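Local coordinates for protein copper-containing nitrite reductase (Hyphomicrobium denitrificans 1NES1, PDB 6TFO) that probably reduces nitrite to nitric oxide at its copper centres, using electrons delivered by a cytochrome c, at residues 256-261 with 353-358; 312-317 with 326-331; 376-381 with 385-390. All coordinates share one frame; numbering follows the deposited sequence.

Interaction 1. Residues 256-261 with 353-358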
loop_
_atom_site.group_PDB
_atom_site.type_symbol
_atom_site.label_atom_id
_atom_site.label_comp_id
_atom_site.label_asym_id
_atom_site.label_seq_id
_atom_site.Cartn_x
_atom_site.Cartn_y
_atom_site.Cartn_z
ATOM N N PRO C 256 -25.400 -46.510 -24.765
ATOM C CA PRO C 256 -26.457 -45.839 -24.026
ATOM C C PRO C 256 -25.853 -45.176 -22.784
ATOM O O PRO C 256 -24.879 -45.688 -22.231
ATOM C CB PRO C 256 -27.430 -46.951 -23.604
ATOM C CG PRO C 256 -26.932 -48.203 -24.291
ATOM C CD PRO C 256 -25.473 -47.972 -24.616
ATOM N N GLY C 257 -26.471 -44.074 -22.377
ATOM C CA GLY C 257 -25.950 -43.167 -21.345
ATOM C C GLY C 257 -26.573 -41.788 -21.429
ATOM O O GLY C 257 -27.243 -41.481 -22.439
ATOM N N ILE C 258 -26.391 -41.011 -20.363
ATOM C CA ILE C 258 -26.782 -39.577 -20.277
ATOM C C ILE C 258 -25.469 -38.775 -20.323
ATOM O O ILE C 258 -24.657 -38.848 -19.393
ATOM C CB ILE C 258 -27.696 -39.323 -19.057
ATOM C CG1 ILE C 258 -28.118 -37.856 -18.977
ATOM C CG2 ILE C 258 -27.084 -39.825 -17.751
ATOM C CD1 ILE C 258 -28.920 -37.395 -20.160
ATOM N N PHE C 259 -25.212 -38.135 -21.457
ATOM C CA PHE C 259 -23.882 -37.582 -21.812
ATOM C C PHE C 259 -23.942 -36.052 -21.794
ATOM O O PHE C 259 -24.888 -35.481 -22.375
ATOM C CB PHE C 259 -23.454 -38.120 -23.179
ATOM C CG PHE C 259 -23.255 -39.612 -23.194
ATOM C CD1 PHE C 259 -22.142 -40.182 -22.594
ATOM C CD2 PHE C 259 -24.190 -40.447 -23.785
ATOM C CE1 PHE C 259 -21.957 -41.555 -22.601
ATOM C CE2 PHE C 259 -24.008 -41.820 -23.790
ATOM C CZ PHE C 259 -22.896 -42.374 -23.190
ATOM N N VAL C 260 -22.985 -35.388 -21.145
ATOM C CA VAL C 260 -22.855 -33.916 -21.346
ATOM C C VAL C 260 -22.152 -33.745 -22.693
ATOM O O VAL C 260 -21.286 -34.585 -23.025
ATOM C CB VAL C 260 -22.203 -33.126 -20.190
ATOM C CG1 VAL C 260 -21.895 -33.959 -18.954
ATOM C CG2 VAL C 260 -21.002 -32.305 -20.644
ATOM N N TYR C 261 -22.649 -32.810 -23.497
ATOM C CA TYR C 261 -21.919 -32.241 -24.656
ATOM C C TYR C 261 -21.579 -30.784 -24.302
ATOM O O TYR C 261 -22.283 -30.170 -23.436
ATOM C CB TYR C 261 -22.724 -32.391 -25.947
ATOM C CG TYR C 261 -23.943 -31.510 -26.081
ATOM C CD1 TYR C 261 -25.178 -31.915 -25.601
ATOM C CD2 TYR C 261 -23.871 -30.273 -26.715
ATOM C CE1 TYR C 261 -26.302 -31.114 -25.735
ATOM C CE2 TYR C 261 -24.991 -29.465 -26.858
ATOM C CZ TYR C 261 -26.216 -29.893 -26.374
ATOM O OH TYR C 261 -27.341 -29.119 -26.499
ATOM N N ARG C 353 -38.537 -37.845 -13.059
ATOM C CA ARG C 353 -37.117 -38.073 -13.422
ATOM C C ARG C 353 -36.456 -36.714 -13.695
ATOM O O ARG C 353 -37.000 -35.937 -14.506
ATOM C CB ARG C 353 -36.959 -38.998 -14.635
ATOM C CG ARG C 353 -35.548 -38.966 -15.204
ATOM C CD ARG C 353 -35.204 -40.140 -16.077
ATOM N NE ARG C 353 -36.274 -40.397 -17.010
ATOM C CZ ARG C 353 -36.911 -41.550 -17.146
ATOM N NH1 ARG C 353 -37.877 -41.648 -18.036
ATOM N NH2 ARG C 353 -36.571 -42.605 -16.430
ATOM N N ILE C 354 -35.299 -36.463 -13.079
ATOM C CA ILE C 354 -34.420 -35.300 -13.407
ATOM C C ILE C 354 -33.163 -35.824 -14.111
ATOM O O ILE C 354 -32.410 -36.605 -13.490
ATOM C CB ILE C 354 -34.074 -34.489 -12.148
ATOM C CG1 ILE C 354 -35.331 -34.058 -11.381
ATOM C CG2 ILE C 354 -33.189 -33.312 -12.524
ATOM C CD1 ILE C 354 -35.065 -33.406 -10.053
ATOM N N PHE C 355 -32.977 -35.443 -15.379
ATOM C CA PHE C 355 -31.670 -35.488 -16.074
ATOM C C PHE C 355 -30.835 -34.302 -15.577
ATOM O O PHE C 355 -31.169 -33.142 -15.905
ATOM C CB PHE C 355 -31.844 -35.416 -17.589
ATOM C CG PHE C 355 -32.667 -36.527 -18.168
ATOM C CD1 PHE C 355 -32.126 -37.783 -18.331
ATOM C CD2 PHE C 355 -33.973 -36.309 -18.547
ATOM C CE1 PHE C 355 -32.889 -38.815 -18.863
ATOM C CE2 PHE C 355 -34.730 -37.338 -19.083
ATOM C CZ PHE C 355 -34.189 -38.588 -19.242
ATOM N N PHE C 356 -29.809 -34.588 -14.775
ATOM C CA PHE C 356 -28.952 -33.580 -14.102
ATOM C C PHE C 356 -27.510 -33.752 -14.568
ATOM O O PHE C 356 -26.927 -34.822 -14.343
ATOM C CB PHE C 356 -29.008 -33.696 -12.579
ATOM C CG PHE C 356 -28.119 -32.697 -11.884
ATOM C CD1 PHE C 356 -28.460 -31.360 -11.837
ATOM C CD2 PHE C 356 -26.919 -33.089 -11.313
ATOM C CE1 PHE C 356 -27.628 -30.442 -11.210
ATOM C CE2 PHE C 356 -26.088 -32.172 -10.690
ATOM C CZ PHE C 356 -26.440 -30.847 -10.645
ATOM N N GLY C 357 -26.954 -32.696 -15.159
ATOM C CA GLY C 357 -25.552 -32.677 -15.603
ATOM C C GLY C 357 -24.825 -31.436 -15.130
ATOM O O GLY C 357 -25.471 -30.408 -14.917
ATOM N N VAL C 358 -23.515 -31.534 -14.986
ATOM C CA VAL C 358 -22.646 -30.392 -14.602
ATOM C C VAL C 358 -21.803 -30.032 -15.823
ATOM O O VAL C 358 -20.873 -30.805 -16.157
ATOM C CB VAL C 358 -21.776 -30.758 -13.388
ATOM C CG1 VAL C 358 -20.942 -29.580 -12.939
ATOM C CG2 VAL C 358 -22.626 -31.273 -12.241
#
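I258 and F355 make the close part of this contact. The two strands run past each other in different sheets, with I258 CA and F355 CA 7.6 Å apart, and side chains rather than backbone bonds fill the gap. I258 points toward the phenylalanine with CG1 anti to the backbone N (chi1 -179°), and a turn at chi2 (62°) brings CD1 to 3.7 Å from F355 CD1; I258 CG1 follows at 4.1 Å from the same ring carbon. The methyl meets the ring obliquely. Over one face of that ring, toward its rim, lies R353 CG of the same strand, and F199, L279, L281 and I403 add further apolar contacts around F355.

Two residues further along each strand, the packing slackens. V260 CA and G357 CA are nearer each other, at 6.5 Å, yet G357 brings no side chain into the space between the strands, and the nearest approach is V260 CG1 to V358 O, 4.3 Å. V260 CG1 almost eclipses its own backbone N (chi1 -5°), a departure from the usual staggered arrangement. This looser end is still buried and faces a metal site: V260 pairs through its backbone with H227, and its side chain comes within about 4 Å of those of H227 and H262, which bind a copper ion. From the second subunit, the Q392 amide bonds to both I258 O and V260 N.

The strand 257-262 is thus polar in its backbone pairing, to its own sheet and to a neighbouring subunit, but apolar toward 353-358. Across this junction of two cupredoxin sheets, cohesion between the two segments rests on van der Waals contact and the burial of hydrocarbon surface.

Interaction 2. Residues 312-317 with 326-331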
loop_
_atom_site.group_PDB
_atom_site.type_symbol
_atom_site.label_atom_id
_atom_site.label_comp_id
_atom_site.label_asym_id
_atom_site.label_seq_id
_atom_site.Cartn_x
_atom_site.Cartn_y
_atom_site.Cartn_z
ATOM N N GLY C 312 -25.491 -4.231 -13.229
ATOM C CA GLY C 312 -24.864 -3.780 -14.486
ATOM C C GLY C 312 -24.294 -4.930 -15.300
ATOM O O GLY C 312 -24.612 -6.096 -14.998
ATOM N N GLU C 313 -23.503 -4.610 -16.318
ATOM C CA GLU C 313 -22.884 -5.607 -17.212
ATOM C C GLU C 313 -21.693 -6.227 -16.472
ATOM O O GLU C 313 -20.667 -5.564 -16.367
ATOM C CB GLU C 313 -22.454 -4.987 -18.542
ATOM C CG GLU C 313 -21.803 -6.013 -19.477
ATOM C CD GLU C 313 -21.982 -5.857 -20.987
ATOM O OE1 GLU C 313 -22.972 -5.215 -21.427
ATOM O OE2 GLU C 313 -21.129 -6.410 -21.731
ATOM N N GLN C 314 -21.822 -7.467 -15.995
ATOM C CA GLN C 314 -20.677 -8.237 -15.456
ATOM C C GLN C 314 -19.782 -8.703 -16.619
ATOM O O GLN C 314 -20.281 -8.921 -17.725
ATOM C CB GLN C 314 -21.193 -9.357 -14.563
ATOM C CG GLN C 314 -21.747 -8.863 -13.226
ATOM C CD GLN C 314 -20.718 -8.930 -12.120
ATOM O OE1 GLN C 314 -19.551 -8.610 -12.331
ATOM N NE2 GLN C 314 -21.135 -9.331 -10.922
ATOM N N GLU C 315 -18.481 -8.819 -16.369
ATOM C CA GLU C 315 -17.468 -9.251 -17.359
ATOM C C GLU C 315 -16.656 -10.399 -16.770
ATOM O O GLU C 315 -16.569 -10.522 -15.539
ATOM C CB GLU C 315 -16.529 -8.093 -17.699
ATOM C CG GLU C 315 -17.188 -6.998 -18.515
ATOM C CD GLU C 315 -16.198 -5.933 -18.953
ATOM O OE1 GLU C 315 -15.895 -5.034 -18.128
ATOM O OE2 GLU C 315 -15.678 -6.040 -20.091
ATOM N N MET C 316 -16.031 -11.169 -17.644
ATOM C CA MET C 316 -15.323 -12.415 -17.271
ATOM C C MET C 316 -13.962 -12.046 -16.674
ATOM O O MET C 316 -13.299 -11.127 -17.204
ATOM C CB MET C 316 -15.163 -13.303 -18.506
ATOM C CG MET C 316 -14.795 -14.720 -18.199
ATOM S SD MET C 316 -13.324 -15.125 -19.113
ATOM C CE MET C 316 -12.156 -14.522 -17.915
ATOM N N ASP C 317 -13.568 -12.741 -15.613
ATOM C CA ASP C 317 -12.295 -12.507 -14.898
ATOM C C ASP C 317 -11.392 -13.716 -15.132
ATOM O O ASP C 317 -11.589 -14.736 -14.454
ATOM C CB ASP C 317 -12.586 -12.241 -13.423
ATOM C CG ASP C 317 -11.346 -11.878 -12.644
ATOM O OD1 ASP C 317 -10.283 -12.390 -13.001
ATOM O OD2 ASP C 317 -11.456 -11.076 -11.693
ATOM N N PRO C 326 -15.166 -18.847 -8.778
ATOM C CA PRO C 326 -16.306 -18.237 -9.442
ATOM C C PRO C 326 -17.122 -17.360 -8.487
ATOM O O PRO C 326 -16.958 -17.457 -7.276
ATOM C CB PRO C 326 -17.132 -19.453 -9.854
ATOM C CG PRO C 326 -16.869 -20.438 -8.743
ATOM C CD PRO C 326 -15.399 -20.257 -8.436
ATOM N N GLU C 327 -17.985 -16.530 -9.061
ATOM C CA GLU C 327 -18.882 -15.623 -8.305
ATOM C C GLU C 327 -20.304 -16.160 -8.380
ATOM O O GLU C 327 -21.044 -15.980 -7.413
ATOM C CB GLU C 327 -18.819 -14.207 -8.879
ATOM C CG GLU C 327 -17.501 -13.483 -8.611
ATOM C CD GLU C 327 -17.161 -13.327 -7.143
ATOM O OE1 GLU C 327 -18.107 -13.287 -6.291
ATOM O OE2 GLU C 327 -15.950 -13.281 -6.869
ATOM N N TYR C 328 -20.655 -16.777 -9.509
ATOM C CA TYR C 328 -22.013 -17.317 -9.767
ATOM C C TYR C 328 -21.950 -18.844 -9.909
ATOM O O TYR C 328 -21.108 -19.359 -10.671
ATOM C CB TYR C 328 -22.623 -16.647 -10.997
ATOM C CG TYR C 328 -22.884 -15.170 -10.828
ATOM C CD1 TYR C 328 -21.863 -14.238 -10.967
ATOM C CD2 TYR C 328 -24.159 -14.706 -10.550
ATOM C CE1 TYR C 328 -22.103 -12.884 -10.825
ATOM C CE2 TYR C 328 -24.419 -13.353 -10.401
ATOM C CZ TYR C 328 -23.385 -12.442 -10.529
ATOM O OH TYR C 328 -23.633 -11.108 -10.403
ATOM N N PHE C 329 -22.800 -19.530 -9.135
ATOM C CA PHE C 329 -23.151 -20.966 -9.270
ATOM C C PHE C 329 -24.612 -21.028 -9.725
ATOM O O PHE C 329 -25.480 -20.561 -8.937
ATOM C CB PHE C 329 -22.969 -21.674 -7.929
ATOM C CG PHE C 329 -21.553 -22.062 -7.613
ATOM C CD1 PHE C 329 -21.008 -23.223 -8.127
ATOM C CD2 PHE C 329 -20.760 -21.256 -6.820
ATOM C CE1 PHE C 329 -19.700 -23.582 -7.829
ATOM C CE2 PHE C 329 -19.451 -21.613 -6.534
ATOM C CZ PHE C 329 -18.930 -22.778 -7.035
ATOM N N LEU C 330 -24.878 -21.553 -10.922
ATOM C CA LEU C 330 -26.213 -21.422 -11.567
ATOM C C LEU C 330 -26.794 -22.767 -12.033
ATOM O O LEU C 330 -26.043 -23.612 -12.601
ATOM C CB LEU C 330 -26.085 -20.468 -12.758
ATOM C CG LEU C 330 -25.444 -19.118 -12.450
ATOM C CD1 LEU C 330 -25.074 -18.423 -13.746
ATOM C CD2 LEU C 330 -26.359 -18.261 -11.590
ATOM N N PHE C 331 -28.111 -22.919 -11.848
ATOM C CA PHE C 331 -28.956 -23.903 -12.577
ATOM C C PHE C 331 -29.528 -23.213 -13.814
ATOM O O PHE C 331 -30.160 -22.174 -13.655
ATOM C CB PHE C 331 -30.098 -24.430 -11.705
ATOM C CG PHE C 331 -29.679 -25.286 -10.536
ATOM C CD1 PHE C 331 -28.720 -26.276 -10.684
ATOM C CD2 PHE C 331 -30.269 -25.124 -9.293
ATOM C CE1 PHE C 331 -28.341 -27.062 -9.607
ATOM C CE2 PHE C 331 -29.902 -25.924 -8.215
ATOM C CZ PHE C 331 -28.930 -26.878 -8.371
#
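Q314 NE2 is the gripped atom of this contact: it donates to Y328 OH at 3.1 Å, hydrogen-bonds to K306 O, and has a weak bond to P307 O. The N-H...O angle to the tyrosine is 150°, with the hydroxyl oxygen tilted 19° from the plane of the amide. Seen from the tyrosine, the nitrogen arrives at the edge of the ring, near its plane, beside CE1 (NE2 to CE1 3.7 Å). The amide and ring planes stand almost perpendicular, 82° apart, so the two flat groups meet at the hydroxyl without stacking. A bend at chi2 (-95°) turns the glutamine amide toward the ring. Both residues are buried, and the pair accounts for nearly all of the surface the two segments cover between them. An asparagine in place of Q314, one methylene shorter, would probably fall short of the tyrosine, leaving its hydroxyl without this donor and K306 O without its amide partner.

Around the pair, T184 and T304 touch both side chains, while F308 meets the Y328 ring with the planes inclined at about 55°. Y328 also belongs to a classic beta bulge, in which it and E327 both face I302. The short helix 318-323 lies between the segments in sequence: D317 is its N-cap, with OD1 bonded to K320 N, and K320 NZ forms a salt bridge with E327. On one side Q314 follows strand 312-313, which borders 184-191; on the other Y328 begins strand 328-331, the edge strand beside 293-302.

Interaction 3. Residues 376-381 with 385-390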
loop_
_atom_site.group_PDB
_atom_site.type_symbol
_atom_site.label_atom_id
_atom_site.label_comp_id
_atom_site.label_asym_id
_atom_site.label_seq_id
_atom_site.Cartn_x
_atom_site.Cartn_y
_atom_site.Cartn_z
ATOM N N HIS C 376 -34.151 -43.911 -7.234
ATOM C CA HIS C 376 -33.093 -44.439 -8.140
ATOM C C HIS C 376 -32.095 -43.332 -8.481
ATOM O O HIS C 376 -32.522 -42.208 -8.738
ATOM C CB HIS C 376 -33.709 -45.046 -9.406
ATOM C CG HIS C 376 -34.686 -46.126 -9.096
ATOM N ND1 HIS C 376 -36.051 -45.893 -9.020
ATOM C CD2 HIS C 376 -34.495 -47.420 -8.764
ATOM C CE1 HIS C 376 -36.655 -47.007 -8.678
ATOM N NE2 HIS C 376 -35.720 -47.955 -8.521
ATOM N N VAL C 377 -30.807 -43.677 -8.473
ATOM C CA VAL C 377 -29.674 -42.817 -8.909
ATOM C C VAL C 377 -28.844 -43.618 -9.899
ATOM O O VAL C 377 -28.284 -44.653 -9.517
ATOM C CB VAL C 377 -28.809 -42.364 -7.714
ATOM C CG1 VAL C 377 -27.557 -41.626 -8.188
ATOM C CG2 VAL C 377 -29.608 -41.535 -6.711
ATOM N N TYR C 378 -28.727 -43.140 -11.128
ATOM C CA TYR C 378 -27.925 -43.816 -12.176
ATOM C C TYR C 378 -26.484 -43.348 -11.978
ATOM O O TYR C 378 -26.122 -42.276 -12.469
ATOM C CB TYR C 378 -28.568 -43.557 -13.540
ATOM C CG TYR C 378 -29.899 -44.252 -13.742
ATOM C CD1 TYR C 378 -31.020 -43.896 -13.007
ATOM C CD2 TYR C 378 -30.027 -45.308 -14.628
ATOM C CE1 TYR C 378 -32.238 -44.531 -13.177
ATOM C CE2 TYR C 378 -31.233 -45.956 -14.815
ATOM C CZ TYR C 378 -32.342 -45.565 -14.089
ATOM O OH TYR C 378 -33.518 -46.232 -14.273
ATOM N N ALA C 379 -25.710 -44.086 -11.183
ATOM C CA ALA C 379 -24.352 -43.728 -10.722
ATOM C C ALA C 379 -23.451 -43.502 -11.944
ATOM O O ALA C 379 -23.415 -44.392 -12.863
ATOM C CB ALA C 379 -23.790 -44.795 -9.815
ATOM N N LEU C 380 -22.784 -42.342 -11.952
ATOM C CA LEU C 380 -21.806 -41.912 -12.981
ATOM C C LEU C 380 -22.506 -41.848 -14.338
ATOM O O LEU C 380 -21.812 -41.862 -15.362
ATOM C CB LEU C 380 -20.603 -42.863 -12.963
ATOM C CG LEU C 380 -19.873 -42.945 -11.615
ATOM C CD1 LEU C 380 -18.674 -43.888 -11.677
ATOM C CD2 LEU C 380 -19.404 -41.561 -11.163
ATOM N N GLY C 381 -23.835 -41.714 -14.321
ATOM C CA GLY C 381 -24.676 -41.628 -15.531
ATOM C C GLY C 381 -24.727 -42.932 -16.317
ATOM O O GLY C 381 -24.998 -42.867 -17.552
ATOM N N SER C 385 -25.961 -50.099 -16.051
ATOM C CA SER C 385 -25.813 -50.690 -14.703
ATOM C C SER C 385 -27.066 -50.433 -13.874
ATOM O O SER C 385 -27.776 -49.449 -14.065
ATOM C CB SER C 385 -24.594 -50.190 -14.017
ATOM O OG SER C 385 -23.424 -50.648 -14.683
ATOM N N PRO C 386 -27.411 -51.361 -12.956
ATOM C CA PRO C 386 -28.578 -51.187 -12.107
ATOM C C PRO C 386 -28.392 -49.920 -11.294
ATOM O O PRO C 386 -27.318 -49.684 -10.749
ATOM C CB PRO C 386 -28.627 -52.435 -11.214
ATOM C CG PRO C 386 -27.259 -53.093 -11.365
ATOM C CD PRO C 386 -26.718 -52.635 -12.704
ATOM N N PRO C 387 -29.426 -49.064 -11.207
ATOM C CA PRO C 387 -29.329 -47.860 -10.386
ATOM C C PRO C 387 -29.228 -48.170 -8.890
ATOM O O PRO C 387 -29.705 -49.197 -8.465
ATOM C CB PRO C 387 -30.610 -47.092 -10.723
ATOM C CG PRO C 387 -31.563 -48.148 -11.258
ATOM C CD PRO C 387 -30.699 -49.196 -11.926
ATOM N N LEU C 388 -28.606 -47.259 -8.134
ATOM C CA LEU C 388 -28.563 -47.278 -6.651
ATOM C C LEU C 388 -29.913 -46.792 -6.140
ATOM O O LEU C 388 -30.625 -46.141 -6.897
ATOM C CB LEU C 388 -27.424 -46.390 -6.149
ATOM C CG LEU C 388 -26.014 -46.856 -6.493
ATOM C CD1 LEU C 388 -25.038 -45.708 -6.369
ATOM C CD2 LEU C 388 -25.562 -48.000 -5.603
ATOM N N THR C 389 -30.256 -47.139 -4.906
ATOM C CA THR C 389 -31.626 -46.968 -4.367
ATOM C C THR C 389 -31.547 -46.294 -2.999
ATOM O O THR C 389 -30.626 -46.639 -2.205
ATOM C CB THR C 389 -32.376 -48.318 -4.322
ATOM O OG1 THR C 389 -31.559 -49.286 -3.673
ATOM C CG2 THR C 389 -32.715 -48.830 -5.699
ATOM N N GLY C 390 -32.521 -45.421 -2.710
ATOM C CA GLY C 390 -32.636 -44.742 -1.403
ATOM C C GLY C 390 -31.375 -43.941 -1.108
ATOM O O GLY C 390 -30.676 -44.286 -0.104
#
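Y378 has CG beside its backbone N (chi1 -69°), a rotation that lays the ring along P387, and H376 adopts a similar torsion (chi1 -57°) that sets its imidazole alongside the same proline. The setting is a beta hairpin, strands 374-377 and 388-391, at the edge of a six-stranded sheet. P387 CB sits over the centre of the Y378 ring, 3.9 Å from its centroid and 10° off the normal, a well-centred CH-pi contact. P387 CG lies 3.9 Å from H376 CD2, which also meets T389 CG2 at 3.8 Å; both approach the imidazole obliquely. H376 ND1 is hydrogen-bonded to D405 OD1 on the adjoining strand, a bond that limits rotation of the imidazole.

The backbone pairing is antiparallel. V377 and L388 form the hydrogen-bonded pair, V377 N to L388 O at 2.9 Å and L388 N to V377 O at 3.0 Å, while H376 and T389 are the neighbouring non-hydrogen-bonded pair. Beyond Y378 the chain curls back, with G381 N donating to Y378 O.

The hairpin lies at a subunit boundary of the trimer. T389 OG1 bonds to T384 OG1 and S385 OG of the third subunit, and L380 of that subunit packs on V377 and L388. Reciprocally, S385 OG of this chain reaches T389 OG1 of the second subunit. On the sheet face bearing V377 and L388, the leucine side chain reaches A379, where its CD1 rests 3.8 Å from A379 CB.

Overall arrangement
All three interactions reach one six-stranded sheet, ordered 328-331, 293-302, 351-360, 400-407, 374-377, 388-391. Interaction 2 meets it at one outer strand, interaction 3 at the other, their centres 33 Å apart; interaction 1 lies between, 24 Å and 13 Å from them. It touches both: F356 CE1 packs 3.8 Å from F331 CE1, and I258 CG2 lies 3.7 Å from G381 O. Along the chain, 312-317 and 326-331 fall between the two segments of interaction 1, and interaction 3 follows. The sheet is joined to the preceding cupredoxin domain in interactions 1 and 2, and residues of all three interactions also meet neighbouring subunits, which fits a homotrimer.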